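Local coordinates for protein macrophomate synthase intermolecular Diels-Alderase (Macrophoma commelinae, PDB 1IZC) that is a magnesium-containing TIM-barrel enzyme of the HpcH/HpaI aldolase/citrate lyase family, assembled from six chains and modelled with pyruvic acid bound, at residues F76-L81 and S109-L114; K188-V193 and V233-K238; V248-G253 and Q266-I271. The protein carries 1 engineered substitution. All blocks are in the same frame, centred on the assembly; numbering follows the deposited sequence.

Contact 1 of 3, residues F76-L81 and S109-L114; sequences FNRLEL and SLSTAL
Arg78 and Leu81, one helical turn apart at the start of helix 78-91, both pack on Thr112 of helix 107-116; the two helices are neighbours on the outside of the TIM barrel. Thr112 divides its two branches between them. Its OG1 receives a weak, bent hydrogen bond from Arg78 NE, 3.0 Å long with 134° at the hydrogen, and it is also bonded to Val108 O one turn back in its own helix. Its CG2 lies against the Arg78 carbonyl oxygen at 3.6 Å and against Leu81 CD2 at 3.9 Å. With CG trans to the backbone N (chi1 -172°) and the rest of the chain drawn out straight, Arg78 runs beyond Thr112 into a subunit interface, where NH1 is hydrogen-bonded to Val71 O of a second subunit and Met75 of the same neighbour packs on Thr112. Inward, Leu81 rests on Ile69 of strand 66-70 and Ala113 on Ile121 of strand 120-123. At the outer end a water in the guanidinium plane accepts from Arg78 NH2 at 2.9 Å and is hydrogen-bonded to Ser111 OG, also at 2.9 Å.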
ATOM      1  N   PHE A  76     -12.528  -2.275  -0.959  1.00  9.69           N
ATOM      2  CA  PHE A  76     -11.502  -3.074  -0.309  1.00 12.44           C
ATOM      3  C   PHE A  76     -10.696  -3.905  -1.308  1.00 11.64           C
ATOM      4  O   PHE A  76     -11.279  -4.618  -2.126  1.00 16.19           O
ATOM      5  CB  PHE A  76     -12.121  -4.075   0.683  1.00 15.17           C
ATOM      6  CG  PHE A  76     -12.833  -3.445   1.843  1.00 17.41           C
ATOM      7  CD1 PHE A  76     -14.157  -3.026   1.729  1.00 14.62           C
ATOM      8  CD2 PHE A  76     -12.174  -3.279   3.058  1.00 13.49           C
ATOM      9  CE1 PHE A  76     -14.819  -2.445   2.818  1.00 16.78           C
ATOM     10  CE2 PHE A  76     -12.816  -2.704   4.149  1.00 12.62           C
ATOM     11  CZ  PHE A  76     -14.143  -2.283   4.034  1.00 17.17           C
ATOM     12  N   ASN A  77      -9.369  -3.810  -1.239  1.00 10.07           N
ATOM     13  CA  ASN A  77      -8.511  -4.659  -2.067  1.00 10.28           C
ATOM     14  C   ASN A  77      -8.557  -6.026  -1.382  1.00  9.55           C
ATOM     15  O   ASN A  77      -9.016  -6.145  -0.246  1.00  9.46           O
ATOM     16  CB  ASN A  77      -7.060  -4.177  -2.075  1.00  7.12           C
ATOM     17  CG  ASN A  77      -6.863  -2.920  -2.890  1.00  9.19           C
ATOM     18  OD1 ASN A  77      -7.633  -2.637  -3.807  1.00  9.25           O
ATOM     19  ND2 ASN A  77      -5.805  -2.167  -2.573  1.00  8.66           N
ATOM     20  N   ARG A  78      -8.041  -7.046  -2.052  1.00  7.20           N
ATOM     21  CA  ARG A  78      -8.062  -8.386  -1.504  1.00  7.71           C
ATOM     22  C   ARG A  78      -7.362  -8.534  -0.155  1.00  8.38           C
ATOM     23  O   ARG A  78      -7.959  -9.019   0.807  1.00  8.09           O
ATOM     24  CB  ARG A  78      -7.447  -9.361  -2.503  1.00  9.88           C
ATOM     25  CG  ARG A  78      -7.611 -10.819  -2.069  1.00  8.04           C
ATOM     26  CD  ARG A  78      -7.032 -11.762  -3.102  1.00  8.52           C
ATOM     27  NE  ARG A  78      -7.316 -13.156  -2.764  1.00  7.71           N
ATOM     28  CZ  ARG A  78      -6.947 -14.187  -3.518  1.00  9.88           C
ATOM     29  NH1 ARG A  78      -6.272 -13.972  -4.640  1.00 10.02           N
ATOM     30  NH2 ARG A  78      -7.284 -15.428  -3.167  1.00  8.99           N
ATOM     31  N   LEU A  79      -6.100  -8.124  -0.083  1.00  7.19           N
ATOM     32  CA  LEU A  79      -5.356  -8.264   1.159  1.00  9.17           C
ATOM     33  C   LEU A  79      -5.967  -7.403   2.257  1.00  8.60           C
ATOM     34  O   LEU A  79      -6.043  -7.829   3.412  1.00  9.13           O
ATOM     35  CB  LEU A  79      -3.880  -7.904   0.945  1.00  8.95           C
ATOM     36  CG  LEU A  79      -2.987  -8.013   2.194  1.00 10.88           C
ATOM     37  CD1 LEU A  79      -3.112  -9.392   2.809  1.00 15.20           C
ATOM     38  CD2 LEU A  79      -1.535  -7.732   1.798  1.00 12.87           C
ATOM     39  N   GLU A  80      -6.408  -6.203   1.895  1.00  8.59           N
ATOM     40  CA  GLU A  80      -7.018  -5.300   2.868  1.00 11.14           C
ATOM     41  C   GLU A  80      -8.337  -5.856   3.424  1.00  7.50           C
ATOM     42  O   GLU A  80      -8.656  -5.634   4.590  1.00  8.27           O
ATOM     43  CB  GLU A  80      -7.214  -3.918   2.241  1.00 10.58           C
ATOM     44  CG  GLU A  80      -5.915  -3.063   2.140  1.00 19.69           C
ATOM     45  CD  GLU A  80      -4.804  -3.647   1.247  1.00 28.37           C
ATOM     46  OE1 GLU A  80      -5.091  -4.395   0.293  1.00 18.74           O
ATOM     47  OE2 GLU A  80      -3.617  -3.328   1.491  1.00 35.35           O
ATOM     48  N   LEU A  81      -9.097  -6.573   2.592  1.00  7.96           N
ATOM     49  CA  LEU A  81     -10.348  -7.204   3.033  1.00  6.76           C
ATOM     50  C   LEU A  81      -9.984  -8.267   4.076  1.00  6.54           C
ATOM     51  O   LEU A  81     -10.592  -8.365   5.146  1.00  7.14           O
ATOM     52  CB  LEU A  81     -11.060  -7.880   1.856  1.00  5.60           C
ATOM     53  CG  LEU A  81     -12.248  -8.783   2.226  1.00  8.70           C
ATOM     54  CD1 LEU A  81     -13.308  -7.982   3.019  1.00 10.31           C
ATOM     55  CD2 LEU A  81     -12.863  -9.343   0.942  1.00  8.78           C
ATOM     56  N   SER A 109     -13.528 -12.691  -4.136  1.00  9.54           N
ATOM     57  CA  SER A 109     -13.979 -11.923  -2.970  1.00  9.56           C
ATOM     58  C   SER A 109     -14.564 -12.902  -1.948  1.00  8.93           C
ATOM     59  O   SER A 109     -14.334 -12.789  -0.747  1.00  7.11           O
ATOM     60  CB  SER A 109     -15.063 -10.909  -3.362  1.00 13.78           C
ATOM     61  OG  SER A 109     -14.556  -9.890  -4.210  1.00 18.39           O
ATOM     62  N   LEU A 110     -15.326 -13.874  -2.441  1.00  9.18           N
ATOM     63  CA  LEU A 110     -15.959 -14.853  -1.567  1.00  9.78           C
ATOM     64  C   LEU A 110     -14.947 -15.723  -0.838  1.00 10.49           C
ATOM     65  O   LEU A 110     -15.029 -15.874   0.374  1.00  8.10           O
ATOM     66  CB  LEU A 110     -16.904 -15.749  -2.369  1.00 12.41           C
ATOM     67  CG  LEU A 110     -17.581 -16.866  -1.566  1.00  8.66           C
ATOM     68  CD1 LEU A 110     -18.484 -16.261  -0.476  1.00  8.90           C
ATOM     69  CD2 LEU A 110     -18.402 -17.726  -2.527  1.00 10.26           C
ATOM     70  N   SER A 111     -13.989 -16.295  -1.566  1.00  9.61           N
ATOM     71  CA  SER A 111     -13.012 -17.154  -0.902  1.00 11.32           C
ATOM     72  C   SER A 111     -12.146 -16.346   0.054  1.00  9.54           C
ATOM     73  O   SER A 111     -11.765 -16.837   1.112  1.00  8.82           O
ATOM     74  CB  SER A 111     -12.142 -17.895  -1.923  1.00 12.89           C
ATOM     75  OG  SER A 111     -11.318 -17.003  -2.633  1.00 15.23           O
ATOM     76  N   THR A 112     -11.859 -15.098  -0.299  1.00  7.62           N
ATOM     77  CA  THR A 112     -11.050 -14.254   0.576  1.00  8.97           C
ATOM     78  C   THR A 112     -11.804 -13.998   1.880  1.00  8.77           C
ATOM     79  O   THR A 112     -11.243 -14.113   2.978  1.00  6.73           O
ATOM     80  CB  THR A 112     -10.749 -12.899  -0.098  1.00 10.53           C
ATOM     81  OG1 THR A 112      -9.954 -13.120  -1.275  1.00 11.09           O
ATOM     82  CG2 THR A 112     -10.006 -11.966   0.873  1.00  8.24           C
ATOM     83  N   ALA A 113     -13.086 -13.655   1.764  1.00  8.01           N
ATOM     84  CA  ALA A 113     -13.891 -13.379   2.944  1.00  7.60           C
ATOM     85  C   ALA A 113     -13.969 -14.611   3.831  1.00  7.90           C
ATOM     86  O   ALA A 113     -13.793 -14.524   5.041  1.00  7.69           O
ATOM     87  CB  ALA A 113     -15.298 -12.934   2.539  1.00  6.60           C
ATOM     88  N   LEU A 114     -14.210 -15.776   3.237  1.00  7.24           N
ATOM     89  CA  LEU A 114     -14.308 -16.990   4.047  1.00  7.88           C
ATOM     90  C   LEU A 114     -12.964 -17.392   4.666  1.00  7.31           C
ATOM     91  O   LEU A 114     -12.883 -17.665   5.875  1.00 10.40           O
ATOM     92  CB  LEU A 114     -14.843 -18.145   3.196  1.00  8.38           C
ATOM     93  CG  LEU A 114     -16.276 -17.994   2.664  1.00  9.23           C
ATOM     94  CD1 LEU A 114     -16.518 -19.085   1.619  1.00 12.04           C
ATOM     95  CD2 LEU A 114     -17.292 -18.077   3.798  1.00 16.44           C
TER
HETATM   96  O   HOH W   1      -8.938 -16.468  -1.036  1.00 13.99           O

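Contact 2 of 3, residues K188-V193 and V233-K238; sequences KGVENV and VEAMTK
Two helices of the outer layer of the TIM barrel meet here, and Lys238 of helix 230-245 reaches across to the C-terminal end of helix 187-191. Its ammonium group sits by carbonyls of that last turn: Lys238 NZ is 2.9 Å from Val190 O in a hydrogen bond and 3.1 Å from Glu191 O in a weak one. The approach to Val190 O is angled, 126° at the oxygen and 27° from the carbonyl plane, and Val193 N takes the other face of the same plane, which leaves this oxygen held between two donors. The positive charge probably gains from the negative end of the helix dipole as well; the Glu191 carboxylate is not in contact, as Glu191 OE2 is 6.8 Å from Lys238 NZ. Every torsion of the lysine side chain is close to 180°, and the straight methylene chain that results lies over the valines. Val193 CG1 touches Lys238 CG at 3.7 Å, the two side chains running past each other in opposite directions, while Val190 CG1 lies 4.1 Å from both Lys238 CD and Ala235 CB. Beneath, Val190 rests on Phe207 of strand 205-207, and both Val190 and Ala235 touch Tyr212 of helix 209-215. This is packing between neighbouring helices of the outer layer of a TIM barrel, with a lysine hydrogen-bonded at the C-terminal end of one of them.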
ATOM      1  N   LYS A 188     -38.197  -8.906  -9.562  1.00 13.41           N
ATOM      2  CA  LYS A 188     -38.201 -10.353  -9.762  1.00 15.74           C
ATOM      3  C   LYS A 188     -37.851 -11.083  -8.466  1.00 15.54           C
ATOM      4  O   LYS A 188     -38.350 -12.182  -8.210  1.00 17.13           O
ATOM      5  CB  LYS A 188     -37.212 -10.748 -10.863  1.00 18.84           C
ATOM      6  CG  LYS A 188     -37.683 -10.390 -12.265  1.00 25.68           C
ATOM      7  CD  LYS A 188     -36.764 -10.993 -13.323  1.00 34.24           C
ATOM      8  CE  LYS A 188     -37.321 -10.776 -14.727  1.00 38.23           C
ATOM      9  NZ  LYS A 188     -36.427 -11.336 -15.785  1.00 47.93           N
ATOM     10  N   GLY A 189     -36.988 -10.476  -7.651  1.00 14.61           N
ATOM     11  CA  GLY A 189     -36.614 -11.100  -6.391  1.00 11.69           C
ATOM     12  C   GLY A 189     -37.814 -11.194  -5.459  1.00 14.10           C
ATOM     13  O   GLY A 189     -38.059 -12.222  -4.823  1.00 13.52           O
ATOM     14  N   VAL A 190     -38.564 -10.106  -5.378  1.00 14.62           N
ATOM     15  CA  VAL A 190     -39.750 -10.061  -4.539  1.00 16.42           C
ATOM     16  C   VAL A 190     -40.791 -11.046  -5.071  1.00 18.35           C
ATOM     17  O   VAL A 190     -41.447 -11.754  -4.304  1.00 16.39           O
ATOM     18  CB  VAL A 190     -40.324  -8.628  -4.510  1.00 15.72           C
ATOM     19  CG1 VAL A 190     -41.738  -8.625  -3.913  1.00 19.77           C
ATOM     20  CG2 VAL A 190     -39.405  -7.733  -3.677  1.00 15.06           C
ATOM     21  N   GLU A 191     -40.923 -11.118  -6.388  1.00 17.43           N
ATOM     22  CA  GLU A 191     -41.897 -12.024  -6.980  1.00 20.89           C
ATOM     23  C   GLU A 191     -41.595 -13.491  -6.675  1.00 20.09           C
ATOM     24  O   GLU A 191     -42.504 -14.329  -6.642  1.00 19.17           O
ATOM     25  CB  GLU A 191     -41.974 -11.795  -8.496  1.00 23.34           C
ATOM     26  CG  GLU A 191     -42.341 -10.354  -8.852  1.00 33.60           C
ATOM     27  CD  GLU A 191     -42.540 -10.101 -10.342  1.00 41.27           C
ATOM     28  OE1 GLU A 191     -41.657 -10.474 -11.150  1.00 40.90           O
ATOM     29  OE2 GLU A 191     -43.581  -9.503 -10.699  1.00 39.71           O
ATOM     30  N   ASN A 192     -40.329 -13.805  -6.417  1.00 17.51           N
ATOM     31  CA  ASN A 192     -39.939 -15.184  -6.140  1.00 15.15           C
ATOM     32  C   ASN A 192     -39.464 -15.371  -4.690  1.00 13.73           C
ATOM     33  O   ASN A 192     -38.821 -16.371  -4.373  1.00 13.60           O
ATOM     34  CB  ASN A 192     -38.830 -15.584  -7.127  1.00 14.97           C
ATOM     35  CG  ASN A 192     -38.581 -17.082  -7.172  1.00 19.18           C
ATOM     36  OD1 ASN A 192     -39.504 -17.888  -7.023  1.00 19.21           O
ATOM     37  ND2 ASN A 192     -37.326 -17.464  -7.397  1.00 18.15           N
ATOM     38  N   VAL A 193     -39.804 -14.436  -3.807  1.00 11.77           N
ATOM     39  CA  VAL A 193     -39.332 -14.525  -2.421  1.00 12.79           C
ATOM     40  C   VAL A 193     -39.866 -15.721  -1.635  1.00 14.45           C
ATOM     41  O   VAL A 193     -39.196 -16.228  -0.737  1.00 14.36           O
ATOM     42  CB  VAL A 193     -39.616 -13.210  -1.635  1.00 11.70           C
ATOM     43  CG1 VAL A 193     -41.106 -13.067  -1.341  1.00 14.65           C
ATOM     44  CG2 VAL A 193     -38.820 -13.199  -0.337  1.00 12.92           C
ATOM     45  N   VAL A 233     -44.669  -1.033   0.191  1.00 22.98           N
ATOM     46  CA  VAL A 233     -45.265  -1.617   1.390  1.00 23.84           C
ATOM     47  C   VAL A 233     -45.622  -3.077   1.132  1.00 21.43           C
ATOM     48  O   VAL A 233     -45.305  -3.954   1.940  1.00 22.46           O
ATOM     49  CB  VAL A 233     -46.540  -0.845   1.821  1.00 25.77           C
ATOM     50  CG1 VAL A 233     -47.218  -1.558   2.991  1.00 25.90           C
ATOM     51  CG2 VAL A 233     -46.168   0.572   2.228  1.00 25.59           C
ATOM     52  N   GLU A 234     -46.277  -3.338   0.005  1.00 20.75           N
ATOM     53  CA  GLU A 234     -46.664  -4.698  -0.352  1.00 19.74           C
ATOM     54  C   GLU A 234     -45.429  -5.588  -0.478  1.00 19.45           C
ATOM     55  O   GLU A 234     -45.429  -6.733  -0.023  1.00 18.23           O
ATOM     56  CB  GLU A 234     -47.422  -4.712  -1.679  1.00 23.23           C
ATOM     57  CG  GLU A 234     -48.776  -4.029  -1.632  1.00 34.12           C
ATOM     58  CD  GLU A 234     -49.404  -3.901  -3.006  1.00 42.82           C
ATOM     59  OE1 GLU A 234     -49.499  -4.929  -3.716  1.00 46.58           O
ATOM     60  OE2 GLU A 234     -49.807  -2.775  -3.375  1.00 47.24           O
ATOM     61  N   ALA A 235     -44.383  -5.053  -1.104  1.00 17.52           N
ATOM     62  CA  ALA A 235     -43.146  -5.802  -1.296  1.00 18.77           C
ATOM     63  C   ALA A 235     -42.535  -6.181   0.047  1.00 14.38           C
ATOM     64  O   ALA A 235     -42.133  -7.326   0.253  1.00 15.26           O
ATOM     65  CB  ALA A 235     -42.150  -4.976  -2.111  1.00 15.14           C
ATOM     66  N   MET A 236     -42.468  -5.226   0.963  1.00 14.87           N
ATOM     67  CA  MET A 236     -41.901  -5.505   2.279  1.00 17.81           C
ATOM     68  C   MET A 236     -42.769  -6.483   3.065  1.00 19.05           C
ATOM     69  O   MET A 236     -42.264  -7.292   3.846  1.00 17.48           O
ATOM     70  CB  MET A 236     -41.729  -4.219   3.081  1.00 19.21           C
ATOM     71  CG  MET A 236     -40.489  -3.425   2.715  1.00 25.67           C
ATOM     72  SD  MET A 236     -39.019  -4.479   2.724  1.00 31.97           S
ATOM     73  CE  MET A 236     -38.953  -4.968   4.396  1.00 16.47           C
ATOM     74  N   THR A 237     -44.078  -6.410   2.857  1.00 20.45           N
ATOM     75  CA  THR A 237     -44.977  -7.314   3.551  1.00 20.31           C
ATOM     76  C   THR A 237     -44.777  -8.732   3.056  1.00 18.03           C
ATOM     77  O   THR A 237     -44.727  -9.670   3.855  1.00 21.53           O
ATOM     78  CB  THR A 237     -46.447  -6.912   3.349  1.00 21.59           C
ATOM     79  OG1 THR A 237     -46.685  -5.666   4.015  1.00 25.81           O
ATOM     80  CG2 THR A 237     -47.373  -7.977   3.928  1.00 27.36           C
ATOM     81  N   LYS A 238     -44.665  -8.891   1.743  1.00 18.20           N
ATOM     82  CA  LYS A 238     -44.464 -10.212   1.168  1.00 16.02           C
ATOM     83  C   LYS A 238     -43.123 -10.775   1.637  1.00 17.19           C
ATOM     84  O   LYS A 238     -43.022 -11.943   2.017  1.00 14.37           O
ATOM     85  CB  LYS A 238     -44.499 -10.140  -0.353  1.00 16.97           C
ATOM     86  CG  LYS A 238     -44.416 -11.497  -1.025  1.00 19.60           C
ATOM     87  CD  LYS A 238     -44.434 -11.366  -2.539  1.00 19.96           C
ATOM     88  CE  LYS A 238     -44.380 -12.726  -3.204  1.00 24.68           C
ATOM     89  NZ  LYS A 238     -44.239 -12.608  -4.674  1.00 27.33           N
TER

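Contact 3 of 3, residues V248-G253 and Q266-I271; sequences VPIFGG and QGYRAI
Ile250 and Tyr268 meet with a methyl group set squarely on a ring: Ile250 CG2 stands 3.7 Å from the centroid of the Tyr268 ring and 3° off its normal, a CH-pi contact. Ile250 has CG2 trans to its backbone N and CG1 beside that N (chi1 -61°), while the CG1 branch carries CD1 to within 3.7 Å of Gln266 O. The edge of the tyrosine ring comes up to Gly252 CA. On the other face of the sheet the roles of the strands are exchanged. Ala270 CB sits over the centre of the Phe251 ring, 3.7 Å from the centroid, with Leu32 of helix 28-37 touching Phe251 too. These pairs flank the parallel pairing of barrel strand 250-253 with the chain that leads into the closing strand 271-275 of the TIM barrel. The register slips by one residue between Ile250 and Phe251, a beta bulge, and Ile250 O therefore serves two N-H groups: Arg269 N, 2.8 Å away in the carbonyl plane, and, weakly, Ala270 N. Further along, Gly252 N bonds to Ala270 O at 3.0 Å. At the near end Ile250 N gives a straight bond (168°) to the carbonyl of Gly267, the residue with positive phi that ends helix 260-265 in a Schellman motif. Arg269 lays CB and CG against Pro249 CB, then bends at chi2 and turns back, so that Arg269 NH1 donates to Tyr268 O at 2.8 Å from well above the carbonyl plane; NH1 is also bonded to Ile264 O.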
ATOM      1  N   VAL A 248     -36.969 -17.703   9.277  1.00 11.10           N
ATOM      2  CA  VAL A 248     -35.723 -17.076   8.825  1.00 11.15           C
ATOM      3  C   VAL A 248     -35.621 -15.666   9.402  1.00 12.19           C
ATOM      4  O   VAL A 248     -36.511 -14.833   9.207  1.00 15.85           O
ATOM      5  CB  VAL A 248     -35.677 -17.010   7.282  1.00 12.02           C
ATOM      6  CG1 VAL A 248     -34.374 -16.368   6.816  1.00 10.84           C
ATOM      7  CG2 VAL A 248     -35.774 -18.417   6.719  1.00 11.29           C
ATOM      8  N   PRO A 249     -34.536 -15.376  10.133  1.00 13.61           N
ATOM      9  CA  PRO A 249     -34.431 -14.028  10.695  1.00 14.49           C
ATOM     10  C   PRO A 249     -34.095 -13.009   9.626  1.00 13.57           C
ATOM     11  O   PRO A 249     -33.412 -13.326   8.654  1.00 11.04           O
ATOM     12  CB  PRO A 249     -33.316 -14.169  11.719  1.00 13.50           C
ATOM     13  CG  PRO A 249     -32.396 -15.159  11.059  1.00 12.14           C
ATOM     14  CD  PRO A 249     -33.365 -16.195  10.499  1.00 10.59           C
ATOM     15  N   ILE A 250     -34.578 -11.786   9.804  1.00 12.48           N
ATOM     16  CA  ILE A 250     -34.293 -10.731   8.842  1.00 13.98           C
ATOM     17  C   ILE A 250     -33.065  -9.936   9.280  1.00 13.71           C
ATOM     18  O   ILE A 250     -32.850  -9.694  10.475  1.00 13.05           O
ATOM     19  CB  ILE A 250     -35.497  -9.773   8.689  1.00 14.45           C
ATOM     20  CG1 ILE A 250     -36.711 -10.555   8.170  1.00 17.98           C
ATOM     21  CG2 ILE A 250     -35.150  -8.639   7.717  1.00 15.45           C
ATOM     22  CD1 ILE A 250     -37.996  -9.742   8.140  1.00 18.02           C
ATOM     23  N   PHE A 251     -32.255  -9.564   8.291  1.00 12.82           N
ATOM     24  CA  PHE A 251     -31.040  -8.774   8.465  1.00 12.54           C
ATOM     25  C   PHE A 251     -31.353  -7.424   7.837  1.00 13.68           C
ATOM     26  O   PHE A 251     -31.903  -7.369   6.737  1.00 13.80           O
ATOM     27  CB  PHE A 251     -29.881  -9.382   7.676  1.00 13.97           C
ATOM     28  CG  PHE A 251     -29.208 -10.532   8.347  1.00 14.76           C
ATOM     29  CD1 PHE A 251     -29.931 -11.650   8.756  1.00 16.26           C
ATOM     30  CD2 PHE A 251     -27.829 -10.521   8.525  1.00 18.51           C
ATOM     31  CE1 PHE A 251     -29.281 -12.747   9.333  1.00 20.75           C
ATOM     32  CE2 PHE A 251     -27.170 -11.606   9.097  1.00 24.42           C
ATOM     33  CZ  PHE A 251     -27.898 -12.725   9.502  1.00 19.60           C
ATOM     34  N   GLY A 252     -31.007  -6.333   8.507  1.00 16.05           N
ATOM     35  CA  GLY A 252     -31.293  -5.037   7.916  1.00 18.14           C
ATOM     36  C   GLY A 252     -30.585  -3.896   8.617  1.00 16.98           C
ATOM     37  O   GLY A 252     -29.759  -4.123   9.492  1.00 15.66           O
ATOM     38  N   GLY A 253     -30.926  -2.669   8.239  1.00 21.33           N
ATOM     39  CA  GLY A 253     -30.302  -1.509   8.851  1.00 20.78           C
ATOM     40  C   GLY A 253     -31.342  -0.637   9.520  1.00 20.08           C
ATOM     41  O   GLY A 253     -32.522  -0.728   9.209  1.00 22.18           O
ATOM     42  N   GLN A 266     -40.889  -6.758  13.702  1.00 21.62           N
ATOM     43  CA  GLN A 266     -41.060  -7.178  12.319  1.00 22.91           C
ATOM     44  C   GLN A 266     -40.260  -8.428  11.963  1.00 24.73           C
ATOM     45  O   GLN A 266     -40.380  -8.950  10.855  1.00 25.41           O
ATOM     46  CB  GLN A 266     -40.655  -6.050  11.379  1.00 25.36           C
ATOM     47  CG  GLN A 266     -41.564  -4.850  11.426  1.00 29.62           C
ATOM     48  CD  GLN A 266     -41.074  -3.739  10.528  1.00 33.24           C
ATOM     49  OE1 GLN A 266     -40.881  -3.936   9.325  1.00 37.96           O
ATOM     50  NE2 GLN A 266     -40.867  -2.560  11.105  1.00 33.40           N
ATOM     51  N   GLY A 267     -39.433  -8.897  12.891  1.00 19.64           N
ATOM     52  CA  GLY A 267     -38.653 -10.091  12.629  1.00 19.48           C
ATOM     53  C   GLY A 267     -37.168  -9.886  12.383  1.00 16.13           C
ATOM     54  O   GLY A 267     -36.472 -10.846  12.064  1.00 15.66           O
ATOM     55  N   TYR A 268     -36.670  -8.659  12.516  1.00 14.48           N
ATOM     56  CA  TYR A 268     -35.235  -8.440  12.306  1.00 10.84           C
ATOM     57  C   TYR A 268     -34.468  -8.975  13.510  1.00 11.52           C
ATOM     58  O   TYR A 268     -34.830  -8.686  14.647  1.00 13.27           O
ATOM     59  CB  TYR A 268     -34.908  -6.946  12.154  1.00 10.24           C
ATOM     60  CG  TYR A 268     -35.416  -6.297  10.877  1.00 15.97           C
ATOM     61  CD1 TYR A 268     -36.768  -6.335  10.552  1.00 18.91           C
ATOM     62  CD2 TYR A 268     -34.552  -5.603  10.027  1.00 23.29           C
ATOM     63  CE1 TYR A 268     -37.257  -5.701   9.424  1.00 21.91           C
ATOM     64  CE2 TYR A 268     -35.036  -4.956   8.884  1.00 23.33           C
ATOM     65  CZ  TYR A 268     -36.391  -5.013   8.595  1.00 29.77           C
ATOM     66  OH  TYR A 268     -36.903  -4.378   7.483  1.00 33.45           O
ATOM     67  N   ARG A 269     -33.407  -9.736  13.267  1.00  9.87           N
ATOM     68  CA  ARG A 269     -32.600 -10.268  14.363  1.00  9.00           C
ATOM     69  C   ARG A 269     -31.126  -9.896  14.218  1.00  9.87           C
ATOM     70  O   ARG A 269     -30.295 -10.300  15.025  1.00 10.52           O
ATOM     71  CB  ARG A 269     -32.773 -11.787  14.471  1.00  9.82           C
ATOM     72  CG  ARG A 269     -34.218 -12.206  14.765  1.00 15.11           C
ATOM     73  CD  ARG A 269     -34.654 -11.843  16.186  1.00 12.44           C
ATOM     74  NE  ARG A 269     -36.048 -12.236  16.419  1.00 14.45           N
ATOM     75  CZ  ARG A 269     -37.097 -11.444  16.215  1.00 17.60           C
ATOM     76  NH1 ARG A 269     -36.923 -10.204  15.784  1.00 15.90           N
ATOM     77  NH2 ARG A 269     -38.333 -11.898  16.428  1.00 14.90           N
ATOM     78  N   ALA A 270     -30.809  -9.127  13.182  1.00 10.82           N
ATOM     79  CA  ALA A 270     -29.435  -8.643  12.970  1.00 13.44           C
ATOM     80  C   ALA A 270     -29.653  -7.275  12.364  1.00 10.98           C
ATOM     81  O   ALA A 270     -30.140  -7.164  11.236  1.00 11.89           O
ATOM     82  CB  ALA A 270     -28.674  -9.536  12.007  1.00  9.40           C
ATOM     83  N   ILE A 271     -29.307  -6.234  13.119  1.00 12.05           N
ATOM     84  CA  ILE A 271     -29.534  -4.870  12.662  1.00 10.50           C
ATOM     85  C   ILE A 271     -28.269  -4.020  12.689  1.00 10.15           C
ATOM     86  O   ILE A 271     -27.599  -3.947  13.713  1.00  9.61           O
ATOM     87  CB  ILE A 271     -30.573  -4.165  13.561  1.00 13.91           C
ATOM     88  CG1 ILE A 271     -31.835  -5.032  13.685  1.00 11.26           C
ATOM     89  CG2 ILE A 271     -30.907  -2.787  12.989  1.00 13.96           C
ATOM     90  CD1 ILE A 271     -32.847  -4.480  14.690  1.00 13.65           C
TER
HETATM   91  O   HOH W   2     -38.215 -13.282  10.581  1.00 25.59           O

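Overall arrangement
All three contacts belong to one TIM barrel but to different layers. Contact 3, strand-to-strand in the barrel wall, is nearest the core: it is centred about 11 Å from the chain's centre, six of its eleven touching residues are buried, and backbone hydrogen bonds hold it. Contacts 1 and 2 (centred about 15 and 21 Å out) are partly buried, contact 2 with one exposed residue; these helix-to-helix contacts each combine apolar packing with the reach of a long basic side chain. The arginine of contact 1 carries on into a neighbouring subunit; no other chain touches contact 2. Contacts 2 and 3 adjoin: helix 230-245 leads into strand 250-253, and Met236 CE packs 3.8 Å from Tyr268 OH.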